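PDB 5H2D: KLLA0C04147p from Kluyveromyces lactis, which binds ergosterol in its oxysterol-binding-protein-related (ORD) domain, the part present here, and probably transfers sterols between membranes. Local coordinates for residues Ser250-Lys262 with Trp267-Ala279. Sequence-based numbering, arbitrary orientation.
Sequences SAYEVKGEVYNAK and WIFGGRWNESVSA
Y252 meets three consecutive residues, R272, W273 and N274, where the antiparallel hairpin of strands 253-259 and 265-272 ends. The N274 amide stacks on one face of the tyrosine ring: the planes differ by only 12°, and ND2 lies 3.6 Å above the ring, over its centre. R272 comes to the ring edge, its guanidinium plane almost perpendicular to the ring; NH2 also makes a short but weak, bent bond to S250 O (2.7 Å). W273 approaches obliquely, with Y252 CD2 3.5 Å from CH2, over one face of the indole. Its chi1 of 50° sets CG between the backbone N and the carbonyl carbon, which turns the CD1 edge of the indole toward V254, CD1 lying 4.1 Å from V254 CB, while its backbone N donates to Y252 O. Replacing W273 by an alanine would probably leave the Y252 ring and V254 without this aromatic partner and open a gap beside them. E275 and S276 both face R272, a classic beta bulge at the turn into strand 276-281.

Farther along, F269 lies across G256. With chi1 at 68° the ring leans over the opposing strand, and G256 CA, bearing no side chain, sits 3.8 Å from its centroid in a CH-pi contact. The backbones are paired by reciprocal bonds at V254/G271 and G256/F269, whereas at V258/W267 the bond from W267 N is long and weak. V258 and W267 lie side by side, CB to CB 4.0 Å. Strand 236-241 flanks strand 253-259 and strand 276-281 flanks 265-272, so the hairpin is internal to the antiparallel beta-structure of the ORD domain; helix 95-108 packs on the face carrying V258, W267 and F269, and W267 NE1 donates a hydrogen bond to T96 OG1.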
ATOM      1  N   SER A 250      12.658  15.127 -15.300  1.00 43.33           N
ATOM      2  CA  SER A 250      12.607  15.032 -13.845  1.00 45.49           C
ATOM      3  C   SER A 250      11.522  15.927 -13.263  1.00 44.43           C
ATOM      4  O   SER A 250      11.807  16.853 -12.498  1.00 50.15           O
ATOM      5  CB  SER A 250      13.963  15.391 -13.230  1.00 46.17           C
ATOM      6  OG  SER A 250      14.853  14.285 -13.284  1.00 48.62           O
ATOM      7  N   ALA A 251      10.278  15.643 -13.634  1.00 44.21           N
ATOM      8  CA  ALA A 251       9.107  16.317 -13.093  1.00 39.90           C
ATOM      9  C   ALA A 251       8.308  15.313 -12.271  1.00 41.62           C
ATOM     10  O   ALA A 251       7.889  14.271 -12.789  1.00 44.18           O
ATOM     11  CB  ALA A 251       8.248  16.915 -14.208  1.00 44.02           C
ATOM     12  N   TYR A 252       8.096  15.633 -10.999  1.00 35.94           N
ATOM     13  CA  TYR A 252       7.362  14.790 -10.060  1.00 27.16           C
ATOM     14  C   TYR A 252       5.977  15.365  -9.790  1.00 22.06           C
ATOM     15  O   TYR A 252       5.451  15.283  -8.685  1.00 17.88           O
ATOM     16  CB  TYR A 252       8.161  14.637  -8.770  1.00 25.11           C
ATOM     17  CG  TYR A 252       9.359  13.725  -8.924  1.00 26.32           C
ATOM     18  CD1 TYR A 252      10.486  14.123  -9.637  1.00 31.95           C
ATOM     19  CD2 TYR A 252       9.356  12.460  -8.367  1.00 22.13           C
ATOM     20  CE1 TYR A 252      11.576  13.279  -9.780  1.00 31.96           C
ATOM     21  CE2 TYR A 252      10.429  11.621  -8.505  1.00 23.80           C
ATOM     22  CZ  TYR A 252      11.537  12.026  -9.208  1.00 25.29           C
ATOM     23  OH  TYR A 252      12.602  11.157  -9.329  1.00 24.86           O
ATOM     24  N   GLU A 253       5.369  15.960 -10.809  1.00 24.42           N
ATOM     25  CA  GLU A 253       4.230  16.834 -10.582  1.00 23.97           C
ATOM     26  C   GLU A 253       2.936  16.056 -10.392  1.00 19.54           C
ATOM     27  O   GLU A 253       2.673  15.057 -11.073  1.00 20.56           O
ATOM     28  CB  GLU A 253       4.091  17.814 -11.742  1.00 29.06           C
ATOM     29  CG  GLU A 253       5.334  18.666 -11.922  1.00 37.57           C
ATOM     30  CD  GLU A 253       5.249  19.576 -13.123  1.00 46.36           C
ATOM     31  OE1 GLU A 253       4.124  19.781 -13.630  1.00 46.48           O
ATOM     32  OE2 GLU A 253       6.309  20.079 -13.557  1.00 48.32           O
ATOM     33  N   VAL A 254       2.130  16.522  -9.447  1.00 17.79           N
ATOM     34  CA  VAL A 254       0.786  16.003  -9.246  1.00 18.80           C
ATOM     35  C   VAL A 254      -0.130  17.190  -8.974  1.00 18.99           C
ATOM     36  O   VAL A 254       0.276  18.162  -8.331  1.00 19.25           O
ATOM     37  CB  VAL A 254       0.738  14.963  -8.103  1.00 17.56           C
ATOM     38  CG1 VAL A 254       1.141  15.596  -6.778  1.00 17.76           C
ATOM     39  CG2 VAL A 254      -0.641  14.295  -8.029  1.00 17.28           C
ATOM     40  N   LYS A 255      -1.346  17.129  -9.512  1.00 18.12           N
ATOM     41  CA  LYS A 255      -2.360  18.155  -9.303  1.00 20.74           C
ATOM     42  C   LYS A 255      -3.712  17.473  -9.207  1.00 20.60           C
ATOM     43  O   LYS A 255      -3.914  16.396  -9.768  1.00 20.45           O
ATOM     44  CB  LYS A 255      -2.430  19.194 -10.441  1.00 25.35           C
ATOM     45  CG  LYS A 255      -1.160  19.404 -11.232  1.00 33.48           C
ATOM     46  CD  LYS A 255      -1.357  20.501 -12.288  1.00 30.67           C
ATOM     47  CE  LYS A 255      -2.525  20.193 -13.211  1.00 36.22           C
ATOM     48  NZ  LYS A 255      -2.249  19.035 -14.112  1.00 41.16           N
ATOM     49  N   GLY A 256      -4.646  18.113  -8.510  1.00 16.58           N
ATOM     50  CA  GLY A 256      -5.981  17.559  -8.407  1.00 18.13           C
ATOM     51  C   GLY A 256      -7.011  18.647  -8.212  1.00 19.05           C
ATOM     52  O   GLY A 256      -6.691  19.779  -7.835  1.00 22.32           O
ATOM     53  N   GLU A 257      -8.265  18.280  -8.476  1.00 19.70           N
ATOM     54  CA  GLU A 257      -9.409  19.168  -8.319  1.00 17.58           C
ATOM     55  C   GLU A 257     -10.521  18.409  -7.613  1.00 16.41           C
ATOM     56  O   GLU A 257     -10.812  17.268  -7.984  1.00 18.37           O
ATOM     57  CB  GLU A 257      -9.901  19.679  -9.681  1.00 21.72           C
ATOM     58  CG  GLU A 257      -8.821  20.319 -10.543  1.00 21.69           C
ATOM     59  CD  GLU A 257      -7.970  19.302 -11.302  1.00 26.00           C
ATOM     60  OE1 GLU A 257      -8.519  18.286 -11.795  1.00 25.21           O
ATOM     61  OE2 GLU A 257      -6.743  19.521 -11.401  1.00 25.23           O
ATOM     62  N   VAL A 258     -11.144  19.039  -6.615  1.00 18.29           N
ATOM     63  CA  VAL A 258     -12.204  18.439  -5.809  1.00 17.72           C
ATOM     64  C   VAL A 258     -13.518  19.137  -6.137  1.00 21.51           C
ATOM     65  O   VAL A 258     -13.622  20.366  -6.025  1.00 20.12           O
ATOM     66  CB  VAL A 258     -11.907  18.548  -4.304  1.00 18.54           C
ATOM     67  CG1 VAL A 258     -12.989  17.851  -3.498  1.00 18.87           C
ATOM     68  CG2 VAL A 258     -10.537  17.961  -3.979  1.00 19.49           C
ATOM     69  N   TYR A 259     -14.527  18.351  -6.503  1.00 20.03           N
ATOM     70  CA  TYR A 259     -15.827  18.876  -6.897  1.00 22.33           C
ATOM     71  C   TYR A 259     -16.916  18.397  -5.949  1.00 24.35           C
ATOM     72  O   TYR A 259     -16.876  17.259  -5.464  1.00 21.79           O
ATOM     73  CB  TYR A 259     -16.178  18.445  -8.317  1.00 21.41           C
ATOM     74  CG  TYR A 259     -15.188  18.896  -9.359  1.00 25.43           C
ATOM     75  CD1 TYR A 259     -15.336  20.120 -10.006  1.00 23.47           C
ATOM     76  CD2 TYR A 259     -14.109  18.089  -9.714  1.00 24.84           C
ATOM     77  CE1 TYR A 259     -14.438  20.531 -10.965  1.00 24.21           C
ATOM     78  CE2 TYR A 259     -13.205  18.490 -10.677  1.00 23.72           C
ATOM     79  CZ  TYR A 259     -13.374  19.710 -11.305  1.00 24.29           C
ATOM     80  OH  TYR A 259     -12.464  20.105 -12.258  1.00 26.79           O
ATOM     81  N   ASN A 260     -17.902  19.261  -5.703  1.00 23.25           N
ATOM     82  CA  ASN A 260     -19.117  18.817  -5.041  1.00 26.19           C
ATOM     83  C   ASN A 260     -20.001  18.079  -6.047  1.00 21.51           C
ATOM     84  O   ASN A 260     -19.676  17.952  -7.228  1.00 23.14           O
ATOM     85  CB  ASN A 260     -19.834  19.995  -4.374  1.00 28.37           C
ATOM     86  CG  ASN A 260     -20.324  21.041  -5.369  1.00 24.93           C
ATOM     87  OD1 ASN A 260     -20.873  20.716  -6.411  1.00 24.90           O
ATOM     88  ND2 ASN A 260     -20.128  22.309  -5.029  1.00 27.36           N
ATOM     89  N   ALA A 261     -21.133  17.559  -5.567  1.00 24.84           N
ATOM     90  CA  ALA A 261     -21.958  16.683  -6.395  1.00 27.05           C
ATOM     91  C   ALA A 261     -22.577  17.406  -7.589  1.00 32.13           C
ATOM     92  O   ALA A 261     -22.947  16.752  -8.569  1.00 30.45           O
ATOM     93  CB  ALA A 261     -23.059  16.048  -5.543  1.00 25.64           C
ATOM     94  N   LYS A 262     -22.708  18.729  -7.531  1.00 29.20           N
ATOM     95  CA  LYS A 262     -23.223  19.493  -8.659  1.00 34.07           C
ATOM     96  C   LYS A 262     -22.117  19.964  -9.597  1.00 32.55           C
ATOM     97  O   LYS A 262     -22.365  20.815 -10.457  1.00 29.25           O
ATOM     98  CB  LYS A 262     -24.041  20.689  -8.160  1.00 32.25           C
ATOM     99  CG  LYS A 262     -25.256  20.290  -7.338  1.00 38.14           C
ATOM    100  CD  LYS A 262     -26.073  19.229  -8.067  1.00 39.28           C
ATOM    101  CE  LYS A 262     -27.190  18.664  -7.194  1.00 46.07           C
ATOM    102  NZ  LYS A 262     -28.244  19.671  -6.890  1.00 48.75           N
ATOM    103  N   TRP A 267     -12.054  22.753  -4.244  1.00 17.93           N
ATOM    104  CA  TRP A 267     -10.665  22.762  -3.813  1.00 21.40           C
ATOM    105  C   TRP A 267      -9.789  22.336  -4.980  1.00 19.77           C
ATOM    106  O   TRP A 267     -10.213  21.558  -5.838  1.00 17.39           O
ATOM    107  CB  TRP A 267     -10.420  21.808  -2.629  1.00 17.64           C
ATOM    108  CG  TRP A 267     -11.356  21.955  -1.468  1.00 17.27           C
ATOM    109  CD1 TRP A 267     -12.554  21.318  -1.290  1.00 20.20           C
ATOM    110  CD2 TRP A 267     -11.154  22.763  -0.304  1.00 18.08           C
ATOM    111  NE1 TRP A 267     -13.112  21.689  -0.091  1.00 20.62           N
ATOM    112  CE2 TRP A 267     -12.277  22.579   0.532  1.00 20.27           C
ATOM    113  CE3 TRP A 267     -10.137  23.622   0.111  1.00 17.80           C
ATOM    114  CZ2 TRP A 267     -12.410  23.228   1.756  1.00 19.33           C
ATOM    115  CZ3 TRP A 267     -10.265  24.262   1.329  1.00 21.17           C
ATOM    116  CH2 TRP A 267     -11.394  24.060   2.140  1.00 21.64           C
ATOM    117  N   ILE A 268      -8.567  22.871  -5.015  1.00 18.00           N
ATOM    118  CA  ILE A 268      -7.520  22.358  -5.888  1.00 20.08           C
ATOM    119  C   ILE A 268      -6.307  22.082  -5.014  1.00 17.99           C
ATOM    120  O   ILE A 268      -6.164  22.627  -3.919  1.00 17.92           O
ATOM    121  CB  ILE A 268      -7.148  23.323  -7.036  1.00 20.01           C
ATOM    122  CG1 ILE A 268      -6.790  24.705  -6.476  1.00 22.62           C
ATOM    123  CG2 ILE A 268      -8.271  23.377  -8.077  1.00 21.48           C
ATOM    124  CD1 ILE A 268      -6.345  25.707  -7.530  1.00 29.08           C
ATOM    125  N   PHE A 269      -5.438  21.202  -5.502  1.00 18.23           N
ATOM    126  CA  PHE A 269      -4.210  20.900  -4.783  1.00 18.59           C
ATOM    127  C   PHE A 269      -3.147  20.510  -5.793  1.00 19.29           C
ATOM    128  O   PHE A 269      -3.444  20.177  -6.945  1.00 19.65           O
ATOM    129  CB  PHE A 269      -4.418  19.803  -3.728  1.00 18.50           C
ATOM    130  CG  PHE A 269      -4.722  18.435  -4.297  1.00 18.94           C
ATOM    131  CD1 PHE A 269      -3.695  17.575  -4.664  1.00 17.79           C
ATOM    132  CD2 PHE A 269      -6.033  17.998  -4.419  1.00 19.03           C
ATOM    133  CE1 PHE A 269      -3.978  16.310  -5.170  1.00 19.47           C
ATOM    134  CE2 PHE A 269      -6.310  16.740  -4.921  1.00 19.93           C
ATOM    135  CZ  PHE A 269      -5.284  15.900  -5.292  1.00 19.77           C
ATOM    136  N   GLY A 270      -1.901  20.567  -5.355  1.00 18.49           N
ATOM    137  CA  GLY A 270      -0.806  20.252  -6.252  1.00 18.50           C
ATOM    138  C   GLY A 270       0.515  20.323  -5.526  1.00 17.61           C
ATOM    139  O   GLY A 270       0.623  20.877  -4.428  1.00 18.82           O
ATOM    140  N   GLY A 271       1.521  19.741  -6.166  1.00 17.22           N
ATOM    141  CA  GLY A 271       2.860  19.728  -5.620  1.00 17.66           C
ATOM    142  C   GLY A 271       3.693  18.706  -6.368  1.00 17.15           C
ATOM    143  O   GLY A 271       3.411  18.372  -7.513  1.00 19.72           O
ATOM    144  N   ARG A 272       4.724  18.225  -5.693  1.00 16.83           N
ATOM    145  CA  ARG A 272       5.573  17.173  -6.231  1.00 18.39           C
ATOM    146  C   ARG A 272       5.436  15.973  -5.308  1.00 16.14           C
ATOM    147  O   ARG A 272       5.625  16.100  -4.096  1.00 18.47           O
ATOM    148  CB  ARG A 272       7.020  17.653  -6.360  1.00 21.48           C
ATOM    149  CG  ARG A 272       7.136  18.921  -7.221  1.00 28.38           C
ATOM    150  CD  ARG A 272       8.567  19.207  -7.639  1.00 32.27           C
ATOM    151  NE  ARG A 272       8.912  18.516  -8.879  1.00 38.56           N
ATOM    152  CZ  ARG A 272      10.150  18.202  -9.243  1.00 38.40           C
ATOM    153  NH1 ARG A 272      11.172  18.505  -8.454  1.00 42.32           N
ATOM    154  NH2 ARG A 272      10.365  17.572 -10.389  1.00 39.12           N
ATOM    155  N   TRP A 273       5.053  14.832  -5.873  1.00 16.79           N
ATOM    156  CA  TRP A 273       4.720  13.696  -5.016  1.00 16.91           C
ATOM    157  C   TRP A 273       5.935  13.080  -4.337  1.00 18.56           C
ATOM    158  O   TRP A 273       5.760  12.179  -3.507  1.00 16.94           O
ATOM    159  CB  TRP A 273       3.931  12.625  -5.795  1.00 16.16           C
ATOM    160  CG  TRP A 273       4.497  12.175  -7.125  1.00 18.75           C
ATOM    161  CD1 TRP A 273       4.091  12.578  -8.372  1.00 16.48           C
ATOM    162  CD2 TRP A 273       5.540  11.217  -7.334  1.00 16.74           C
ATOM    163  NE1 TRP A 273       4.831  11.933  -9.343  1.00 16.80           N
ATOM    164  CE2 TRP A 273       5.732  11.100  -8.730  1.00 17.92           C
ATOM    165  CE3 TRP A 273       6.347  10.453  -6.474  1.00 14.91           C
ATOM    166  CZ2 TRP A 273       6.688  10.258  -9.285  1.00 16.17           C
ATOM    167  CZ3 TRP A 273       7.295   9.613  -7.029  1.00 13.93           C
ATOM    168  CH2 TRP A 273       7.458   9.523  -8.424  1.00 15.18           C
ATOM    169  N   ASN A 274       7.150  13.542  -4.630  1.00 18.42           N
ATOM    170  CA  ASN A 274       8.310  13.153  -3.841  1.00 17.59           C
ATOM    171  C   ASN A 274       8.678  14.192  -2.784  1.00 19.64           C
ATOM    172  O   ASN A 274       9.715  14.046  -2.132  1.00 19.47           O
ATOM    173  CB  ASN A 274       9.513  12.880  -4.753  1.00 15.17           C
ATOM    174  CG  ASN A 274      10.002  14.113  -5.461  1.00 22.23           C
ATOM    175  OD1 ASN A 274       9.232  15.039  -5.734  1.00 19.83           O
ATOM    176  ND2 ASN A 274      11.293  14.134  -5.779  1.00 25.53           N
ATOM    177  N   GLU A 275       7.838  15.212  -2.571  1.00 17.08           N
ATOM    178  CA  GLU A 275       8.218  16.314  -1.693  1.00 18.51           C
ATOM    179  C   GLU A 275       7.071  16.855  -0.845  1.00 18.35           C
ATOM    180  O   GLU A 275       7.101  16.728   0.378  1.00 17.70           O
ATOM    181  CB  GLU A 275       8.831  17.449  -2.513  1.00 24.21           C
ATOM    182  CG  GLU A 275       9.399  18.575  -1.664  1.00 27.52           C
ATOM    183  CD  GLU A 275      10.119  19.627  -2.494  1.00 39.65           C
ATOM    184  OE1 GLU A 275      10.015  19.583  -3.744  1.00 38.52           O
ATOM    185  OE2 GLU A 275      10.787  20.497  -1.894  1.00 44.23           O
ATOM    186  N   SER A 276       6.067  17.478  -1.456  1.00 17.54           N
ATOM    187  CA  SER A 276       5.026  18.102  -0.646  1.00 18.47           C
ATOM    188  C   SER A 276       3.837  18.446  -1.528  1.00 16.42           C
ATOM    189  O   SER A 276       3.971  18.604  -2.746  1.00 18.39           O
ATOM    190  CB  SER A 276       5.538  19.362   0.060  1.00 21.58           C
ATOM    191  OG  SER A 276       5.896  20.360  -0.878  1.00 22.26           O
ATOM    192  N   VAL A 277       2.673  18.568  -0.892  1.00 16.77           N
ATOM    193  CA  VAL A 277       1.439  18.943  -1.570  1.00 18.27           C
ATOM    194  C   VAL A 277       0.737  20.031  -0.764  1.00 17.95           C
ATOM    195  O   VAL A 277       0.626  19.926   0.462  1.00 19.76           O
ATOM    196  CB  VAL A 277       0.501  17.741  -1.769  1.00 18.55           C
ATOM    197  CG1 VAL A 277      -0.881  18.225  -2.182  1.00 18.81           C
ATOM    198  CG2 VAL A 277       1.084  16.803  -2.824  1.00 17.42           C
ATOM    199  N   SER A 278       0.266  21.060  -1.458  1.00 19.64           N
ATOM    200  CA  SER A 278      -0.462  22.180  -0.877  1.00 20.84           C
ATOM    201  C   SER A 278      -1.818  22.285  -1.559  1.00 20.98           C
ATOM    202  O   SER A 278      -2.057  21.685  -2.608  1.00 18.03           O
ATOM    203  CB  SER A 278       0.323  23.489  -1.041  1.00 20.34           C
ATOM    204  OG  SER A 278       1.548  23.435  -0.328  1.00 34.02           O
ATOM    205  N   ALA A 279      -2.719  23.070  -0.969  1.00 18.43           N
ATOM    206  CA  ALA A 279      -4.071  23.152  -1.500  1.00 18.58           C
ATOM    207  C   ALA A 279      -4.616  24.549  -1.252  1.00 17.79           C
ATOM    208  O   ALA A 279      -4.053  25.330  -0.484  1.00 18.80           O
ATOM    209  CB  ALA A 279      -4.996  22.105  -0.869  1.00 20.63           C
TER